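Long-range contacts in heme-binding protein A (Haemophilus parasuis 29755, PDB 3TPA), which probably binds glutathione as a periplasmic solute-binding protein that serves an ABC-type peptide transporter, although its name refers to heme: residues Asn12-Ala17 with Val243-Asn248; Leu263-Gly268 with Ile485-Leu490. The protein carries 1 engineered substitution. All coordinates share one frame; numbering follows the deposited sequence. Where two conformers were deposited one is given.

Contact 1: residues Asn12-Ala17 with Val243-Asn248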
ATOM      1  N   ASN A  12      20.650   5.503  -7.366  1.00 19.55           N
ATOM      2  CA  ASN A  12      19.683   4.813  -6.505  1.00 18.51           C
ATOM      3  C   ASN A  12      20.107   3.360  -6.377  1.00 19.92           C
ATOM      4  O   ASN A  12      20.062   2.606  -7.344  1.00 18.11           O
ATOM      5  CB  ASN A  12      18.264   4.924  -7.094  1.00 21.04           C
ATOM      6  CG  ASN A  12      17.171   4.295  -6.197  1.00 20.96           C
ATOM      7  OD1 ASN A  12      17.338   4.119  -4.996  1.00 22.79           O
ATOM      8  ND2 ASN A  12      16.049   3.957  -6.805  1.00 20.51           N
ATOM      9  N   CYS A  13      20.529   2.965  -5.183  1.00 18.52           N
ATOM     10  CA  CYS A  13      21.081   1.627  -4.999  1.00 21.03           C
ATOM     11  C   CYS A  13      20.034   0.715  -4.431  1.00 22.31           C
ATOM     12  O   CYS A  13      19.612   0.884  -3.287  1.00 23.31           O
ATOM     13  CB  CYS A  13      22.299   1.657  -4.074  1.00 18.99           C
ATOM     14  SG  CYS A  13      23.690   2.541  -4.764  1.00 26.95           S
ATOM     15  N   ILE A  14      19.625  -0.255  -5.240  1.00 20.33           N
ATOM     16  CA  ILE A  14      18.517  -1.126  -4.898  1.00 18.35           C
ATOM     17  C   ILE A  14      18.933  -2.583  -4.707  1.00 26.40           C
ATOM     18  O   ILE A  14      19.887  -3.056  -5.316  1.00 24.67           O
ATOM     19  CB  ILE A  14      17.413  -1.033  -5.960  1.00 23.74           C
ATOM     20  CG1 ILE A  14      18.003  -1.296  -7.349  1.00 21.20           C
ATOM     21  CG2 ILE A  14      16.763   0.345  -5.915  1.00 22.54           C
ATOM     22  CD1 ILE A  14      16.959  -1.414  -8.435  1.00 26.93           C
ATOM     23  N   ALA A  15      18.185  -3.291  -3.869  1.00 26.48           N
ATOM     24  CA  ALA A  15      18.545  -4.642  -3.458  1.00 29.67           C
ATOM     25  C   ALA A  15      18.362  -5.692  -4.549  1.00 35.30           C
ATOM     26  O   ALA A  15      19.167  -6.614  -4.664  1.00 35.00           O
ATOM     27  CB  ALA A  15      17.770  -5.035  -2.224  1.00 27.56           C
ATOM     28  N   THR A  16      17.305  -5.567  -5.345  1.00 30.72           N
ATOM     29  CA  THR A  16      17.047  -6.573  -6.378  1.00 32.91           C
ATOM     30  C   THR A  16      16.690  -5.951  -7.728  1.00 32.04           C
ATOM     31  O   THR A  16      16.201  -4.827  -7.792  1.00 23.79           O
ATOM     32  CB  THR A  16      15.929  -7.531  -5.947  1.00 38.82           C
ATOM     33  OG1 THR A  16      14.725  -6.786  -5.748  1.00 43.54           O
ATOM     34  CG2 THR A  16      16.300  -8.250  -4.642  1.00 40.79           C
ATOM     35  N   ALA A  17      16.938  -6.689  -8.806  1.00 28.21           N
ATOM     36  CA  ALA A  17      16.657  -6.193 -10.148  1.00 28.68           C
ATOM     37  C   ALA A  17      15.138  -6.170 -10.362  1.00 29.99           C
ATOM     38  O   ALA A  17      14.451  -7.114  -9.975  1.00 30.89           O
ATOM     39  CB  ALA A  17      17.331  -7.079 -11.181  1.00 29.95           C
ATOM     40  N   VAL A 243      20.700   7.105  -2.598  1.00 14.53           N
ATOM     41  CA  VAL A 243      19.523   6.566  -1.922  1.00 14.65           C
ATOM     42  C   VAL A 243      19.736   5.068  -1.816  1.00 17.51           C
ATOM     43  O   VAL A 243      20.310   4.480  -2.716  1.00 15.17           O
ATOM     44  CB  VAL A 243      18.222   6.778  -2.760  1.00 21.12           C
ATOM     45  CG1 VAL A 243      16.956   6.458  -1.938  1.00 19.85           C
ATOM     46  CG2 VAL A 243      18.147   8.178  -3.352  1.00 21.55           C
ATOM     47  N   ILE A 244      19.260   4.445  -0.740  1.00 13.64           N
ATOM     48  CA  ILE A 244      19.249   2.989  -0.667  1.00 17.75           C
ATOM     49  C   ILE A 244      17.880   2.479  -0.241  1.00 19.45           C
ATOM     50  O   ILE A 244      17.096   3.204   0.376  1.00 19.76           O
ATOM     51  CB  ILE A 244      20.320   2.439   0.312  1.00 22.25           C
ATOM     52  CG1 ILE A 244      19.989   2.850   1.753  1.00 22.80           C
ATOM     53  CG2 ILE A 244      21.717   2.906  -0.099  1.00 21.32           C
ATOM     54  CD1 ILE A 244      20.785   2.092   2.806  1.00 15.67           C
ATOM     55  N   ASP A 245      17.590   1.228  -0.577  1.00 20.26           N
ATOM     56  CA  ASP A 245      16.362   0.600  -0.115  1.00 19.71           C
ATOM     57  C   ASP A 245      16.677  -0.547   0.852  1.00 18.55           C
ATOM     58  O   ASP A 245      17.840  -0.898   1.062  1.00 18.91           O
ATOM     59  CB  ASP A 245      15.486   0.140  -1.292  1.00 20.33           C
ATOM     60  CG  ASP A 245      16.094  -0.999  -2.088  1.00 29.74           C
ATOM     61  OD1 ASP A 245      17.275  -1.348  -1.864  1.00 26.72           O
ATOM     62  OD2 ASP A 245      15.379  -1.538  -2.966  1.00 29.20           O
ATOM     63  N   PHE A 246      15.626  -1.096   1.454  1.00 21.17           N
ATOM     64  CA  PHE A 246      15.730  -2.189   2.428  1.00 20.88           C
ATOM     65  C   PHE A 246      16.979  -2.109   3.315  1.00 25.51           C
ATOM     66  O   PHE A 246      17.776  -3.036   3.356  1.00 23.75           O
ATOM     67  CB  PHE A 246      15.626  -3.554   1.727  1.00 20.69           C
ATOM     68  CG  PHE A 246      14.291  -3.780   1.036  1.00 21.91           C
ATOM     69  CD1 PHE A 246      13.185  -4.216   1.745  1.00 24.36           C
ATOM     70  CD2 PHE A 246      14.144  -3.525  -0.315  1.00 27.13           C
ATOM     71  CE1 PHE A 246      11.945  -4.406   1.105  1.00 31.68           C
ATOM     72  CE2 PHE A 246      12.913  -3.712  -0.957  1.00 26.15           C
ATOM     73  CZ  PHE A 246      11.815  -4.154  -0.250  1.00 23.40           C
ATOM     74  N   PRO A 247      17.134  -0.997   4.048  1.00 19.98           N
ATOM     75  CA  PRO A 247      18.218  -0.918   5.026  1.00 22.39           C
ATOM     76  C   PRO A 247      18.053  -1.959   6.133  1.00 23.47           C
ATOM     77  O   PRO A 247      16.943  -2.149   6.621  1.00 19.72           O
ATOM     78  CB  PRO A 247      18.042   0.479   5.622  1.00 17.67           C
ATOM     79  CG  PRO A 247      16.571   0.765   5.473  1.00 21.72           C
ATOM     80  CD  PRO A 247      16.195   0.134   4.160  1.00 19.26           C
ATOM     81  N   ASN A 248      19.129  -2.639   6.525  1.00 20.86           N
ATOM     82  CA  ASN A 248      19.055  -3.507   7.693  0.53 23.97           C
ATOM     83  C   ASN A 248      18.667  -2.689   8.911  1.00 21.66           C
ATOM     84  O   ASN A 248      19.249  -1.637   9.178  1.00 17.74           O
ATOM     85  CB  ASN A 248      20.389  -4.211   7.954  0.53 24.01           C
ATOM     86  CG  ASN A 248      20.534  -5.507   7.182  0.53 22.22           C
ATOM     87  OD1 ASN A 248      19.569  -6.036   6.628  0.53 18.35           O
ATOM     88  ND2 ASN A 248      21.755  -6.030   7.146  0.53 22.78           N
TER
HETATM   89  O   HOH W   1      15.087  -3.684  -4.387  1.00 24.85           O
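Cys13 and Ile244 pair in parallel at one border of a mixed five-stranded sheet, part of the type-II periplasmic binding protein architecture of solute-binding family 5. Strand 243-244 is outermost here, and strand 9-14 lies between it and strand 220-225. The backbone joins them first. Cys13 N gives a nearly straight hydrogen bond to Val243 O (2.9 Å, 169° at the hydrogen). The return bond from Asp245 N to Cys13 O is weak at 3.4 Å, and the CA-H of Ile244 also points at that oxygen. The pairing therefore slackens where both strands end.

Polar side-chain contacts take over there. With chi1 at 67°, the Asp245 carboxylate sits between its own backbone N and carbonyl carbon and reaches the turn after Ile14. Ala15 N makes two weak bonds to it, with Asp245 OD1 at 2.9 Å and OD2 at 3.4 Å. A water accepts from Thr16 N and donates to OD2, tying the carboxylate to the next amide as well.

Apolar contacts are few. Cys13 CB faces Ile244 CG2 at 4.2 Å, on the face where Cys13 forms its disulfide with Cys241. Ala15 CB comes 4.4 Å from Phe246 CD2.

On the other face the Asn12 amide slants across Val243, an oxygen-to-carbon van der Waals contact of 3.6 Å from Asn12 OD1 to Val243 CB.

Contact 2: residues Leu263-Gly268 with Ile485-Leu490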
ATOM      1  N   LEU A 263      18.218  10.460   7.215  1.00 19.45           N
ATOM      2  CA  LEU A 263      17.312   9.324   7.330  1.00 19.32           C
ATOM      3  C   LEU A 263      15.861   9.792   7.473  1.00 19.96           C
ATOM      4  O   LEU A 263      15.477  10.304   8.517  1.00 22.26           O
ATOM      5  CB  LEU A 263      17.685   8.447   8.530  1.00 24.89           C
ATOM      6  CG  LEU A 263      16.759   7.229   8.695  1.00 26.44           C
ATOM      7  CD1 LEU A 263      17.004   6.205   7.583  1.00 22.27           C
ATOM      8  CD2 LEU A 263      16.929   6.587  10.054  1.00 26.34           C
ATOM      9  N   LEU A 264      15.066   9.618   6.421  1.00 19.11           N
ATOM     10  CA  LEU A 264      13.642   9.951   6.474  1.00 21.55           C
ATOM     11  C   LEU A 264      12.819   8.749   6.960  1.00 25.33           C
ATOM     12  O   LEU A 264      13.101   7.604   6.590  1.00 16.64           O
ATOM     13  CB  LEU A 264      13.141  10.395   5.099  1.00 19.84           C
ATOM     14  CG  LEU A 264      13.871  11.549   4.411  1.00 25.23           C
ATOM     15  CD1 LEU A 264      13.333  11.765   3.003  1.00 23.69           C
ATOM     16  CD2 LEU A 264      13.758  12.828   5.230  1.00 24.96           C
ATOM     17  N   GLU A 265      11.798   9.010   7.776  1.00 20.50           N
ATOM     18  CA  GLU A 265      10.928   7.943   8.276  1.00 18.84           C
ATOM     19  C   GLU A 265       9.489   8.401   8.410  1.00 19.69           C
ATOM     20  O   GLU A 265       9.211   9.581   8.596  1.00 19.90           O
ATOM     21  CB  GLU A 265      11.399   7.445   9.641  1.00 19.43           C
ATOM     22  CG  GLU A 265      11.487   8.543  10.701  1.00 22.60           C
ATOM     23  CD  GLU A 265      11.979   8.003  12.028  1.00 26.25           C
ATOM     24  OE1 GLU A 265      13.149   8.251  12.376  1.00 28.07           O
ATOM     25  OE2 GLU A 265      11.204   7.311  12.715  1.00 26.06           O
ATOM     26  N   ARG A 266       8.578   7.444   8.307  1.00 19.39           N
ATOM     27  CA  ARG A 266       7.170   7.676   8.607  1.00 17.80           C
ATOM     28  C   ARG A 266       6.442   6.339   8.698  1.00 18.70           C
ATOM     29  O   ARG A 266       6.924   5.325   8.211  1.00 23.86           O
ATOM     30  CB  ARG A 266       6.522   8.586   7.569  1.00 19.47           C
ATOM     31  CG  ARG A 266       6.502   8.037   6.159  1.00 16.83           C
ATOM     32  CD  ARG A 266       5.726   8.970   5.241  1.00 25.08           C
ATOM     33  NE  ARG A 266       4.307   8.958   5.578  1.00 27.04           N
ATOM     34  CZ  ARG A 266       3.426   9.865   5.178  1.00 30.48           C
ATOM     35  NH1 ARG A 266       2.162   9.742   5.538  1.00 29.41           N
ATOM     36  NH2 ARG A 266       3.799  10.885   4.418  1.00 21.85           N
ATOM     37  N   GLU A 267       5.288   6.339   9.336  1.00 19.58           N
ATOM     38  CA  GLU A 267       4.530   5.108   9.561  1.00 18.00           C
ATOM     39  C   GLU A 267       4.031   4.546   8.246  1.00 17.52           C
ATOM     40  O   GLU A 267       3.655   5.291   7.349  1.00 18.29           O
ATOM     41  CB  GLU A 267       3.374   5.385  10.531  1.00 15.63           C
ATOM     42  CG  GLU A 267       3.871   5.932  11.874  1.00 23.55           C
ATOM     43  CD  GLU A 267       2.745   6.263  12.824  1.00 33.13           C
ATOM     44  OE1 GLU A 267       1.711   6.776  12.365  1.00 29.60           O
ATOM     45  OE2 GLU A 267       2.887   6.007  14.034  1.00 43.89           O
ATOM     46  N   GLY A 268       4.062   3.224   8.128  1.00 15.52           N
ATOM     47  CA  GLY A 268       3.534   2.566   6.952  1.00 18.40           C
ATOM     48  C   GLY A 268       2.021   2.540   7.072  1.00 15.99           C
ATOM     49  O   GLY A 268       1.491   2.651   8.168  1.00 16.48           O
ATOM     50  N   ILE A 485       7.369   1.208  10.570  1.00 18.50           N
ATOM     51  CA  ILE A 485       7.920   2.465  10.083  1.00 18.85           C
ATOM     52  C   ILE A 485       8.701   2.241   8.798  1.00 23.37           C
ATOM     53  O   ILE A 485       9.505   1.319   8.713  1.00 25.08           O
ATOM     54  CB  ILE A 485       8.855   3.111  11.107  1.00 19.57           C
ATOM     55  CG1 ILE A 485       8.055   3.631  12.297  1.00 18.62           C
ATOM     56  CG2 ILE A 485       9.629   4.258  10.452  1.00 16.93           C
ATOM     57  CD1 ILE A 485       8.899   4.168  13.431  1.00 23.60           C
ATOM     58  N   ASN A 486       8.467   3.077   7.790  1.00 17.29           N
ATOM     59  CA  ASN A 486       9.249   2.989   6.564  1.00 16.67           C
ATOM     60  C   ASN A 486      10.413   3.957   6.621  1.00 19.90           C
ATOM     61  O   ASN A 486      10.271   5.085   7.098  1.00 18.62           O
ATOM     62  CB  ASN A 486       8.392   3.298   5.335  1.00 16.38           C
ATOM     63  CG  ASN A 486       7.413   2.176   5.004  1.00 27.41           C
ATOM     64  OD1 ASN A 486       7.761   0.993   5.051  1.00 29.93           O
ATOM     65  ND2 ASN A 486       6.191   2.548   4.653  1.00 19.91           N
ATOM     66  N   TYR A 487      11.555   3.520   6.112  1.00 12.01           N
ATOM     67  CA  TYR A 487      12.738   4.366   6.079  1.00 16.49           C
ATOM     68  C   TYR A 487      13.206   4.620   4.667  1.00 16.43           C
ATOM     69  O   TYR A 487      13.237   3.715   3.844  1.00 21.89           O
ATOM     70  CB  TYR A 487      13.879   3.708   6.853  1.00 16.74           C
ATOM     71  CG  TYR A 487      13.609   3.549   8.321  1.00 15.25           C
ATOM     72  CD1 TYR A 487      13.629   4.645   9.165  1.00 20.36           C
ATOM     73  CD2 TYR A 487      13.326   2.305   8.862  1.00 15.09           C
ATOM     74  CE1 TYR A 487      13.375   4.513  10.518  1.00 20.62           C
ATOM     75  CE2 TYR A 487      13.071   2.157  10.232  1.00 20.27           C
ATOM     76  CZ  TYR A 487      13.111   3.267  11.048  1.00 23.35           C
ATOM     77  OH  TYR A 487      12.860   3.154  12.397  1.00 29.97           O
ATOM     78  N   VAL A 488      13.579   5.859   4.392  1.00 18.24           N
ATOM     79  CA  VAL A 488      14.321   6.177   3.175  1.00 17.13           C
ATOM     80  C   VAL A 488      15.644   6.850   3.563  1.00 23.03           C
ATOM     81  O   VAL A 488      15.688   8.043   3.884  1.00 19.72           O
ATOM     82  CB  VAL A 488      13.534   7.077   2.213  1.00 16.76           C
ATOM     83  CG1 VAL A 488      14.408   7.496   1.046  1.00 19.12           C
ATOM     84  CG2 VAL A 488      12.284   6.370   1.689  1.00 17.08           C
ATOM     85  N   PRO A 489      16.735   6.071   3.559  1.00 19.26           N
ATOM     86  CA  PRO A 489      18.050   6.637   3.893  1.00 20.11           C
ATOM     87  C   PRO A 489      18.634   7.379   2.694  1.00 22.42           C
ATOM     88  O   PRO A 489      18.860   6.781   1.642  1.00 23.01           O
ATOM     89  CB  PRO A 489      18.892   5.395   4.224  1.00 21.50           C
ATOM     90  CG  PRO A 489      17.897   4.234   4.320  1.00 18.91           C
ATOM     91  CD  PRO A 489      16.795   4.611   3.386  1.00 20.46           C
ATOM     92  N   LEU A 490      18.873   8.674   2.853  1.00 20.31           N
ATOM     93  CA  LEU A 490      19.403   9.492   1.773  1.00 17.72           C
ATOM     94  C   LEU A 490      20.796  10.020   2.073  1.00 19.60           C
ATOM     95  O   LEU A 490      21.115  10.335   3.214  1.00 24.28           O
ATOM     96  CB  LEU A 490      18.510  10.707   1.545  1.00 13.83           C
ATOM     97  CG  LEU A 490      17.067  10.508   1.131  1.00 16.79           C
ATOM     98  CD1 LEU A 490      16.356  11.846   1.177  1.00 18.68           C
ATOM     99  CD2 LEU A 490      17.009   9.888  -0.252  1.00 19.32           C
TER
HETATM  100  O   HOH W   2      12.630   5.113  13.965  1.00 21.96           O
HETATM  101  O   HOH W   3       4.616   4.970   4.809  1.00 34.89           O
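Tyr487 and Glu265 lie side by side and point the same way, with carboxylate and ring planes 69° apart. Glu265 CB meets the ring at CD1 and CE1, 3.6 Å from Tyr487 CD1. Glu265 CG sits between its backbone N and carbonyl carbon (chi1 57°), and the chain is extended beyond it. This brings the carboxylate level with the tyrosine hydroxyl. One water joins the two polar ends: it donates to Glu265 OE2 and accepts from Tyr487 OH, the latter a short 2.5 Å from the water oxygen. From the strand end, Ile485 CG2 reaches over one ring face, offset toward the rim. Leu263 slants across the same tyrosine, with its CD2 3.9 Å from Tyr487 CD1, while its other methyl, CD1, meets Pro489.

Leu263, Glu265, Tyr487 and Pro489 share one face of an antiparallel strand pair in a six-stranded mixed sheet. Strand 478-491 is next to the edge strand 310-312, and strand 261-276 is third in the order. Leu264-Val488 and Arg266-Asn486 are the hydrogen-bonded pairs, each closed by two backbone bonds.

On the face of Leu264 and Val488, Leu264 CD1 meets the end of Leu490, CD1 to CD1 at 3.5 Å. Arg266 leaves the same face and bonds through NH2 to Gly49 O. Asn486 ND2 approaches Gly268 CA. A water accepts from Asn486 ND2 and donates to Glu267 O, 2.7 Å from the water oxygen.

Overall arrangement
The two contacts lie on the same side of the chain's centre, with their own centres about 13 Å apart. They belong to different sheets, one of five strands and one of six. Along the chain they come in series: contact 1 closes at 243-248 before contact 2 opens at 263-268, and helix 249-255 lies between. Strand 478-491 brings a late part of the chain back beside both. The contacts touch directly. Val243 packs on Val488 and Leu490, and Pro247 on Pro489. Ile244 O comes within 3.3 Å of Pro489 CD. The edge of the smaller sheet thus rests against this late strand of the larger one, which joins the two sheets into one packed unit.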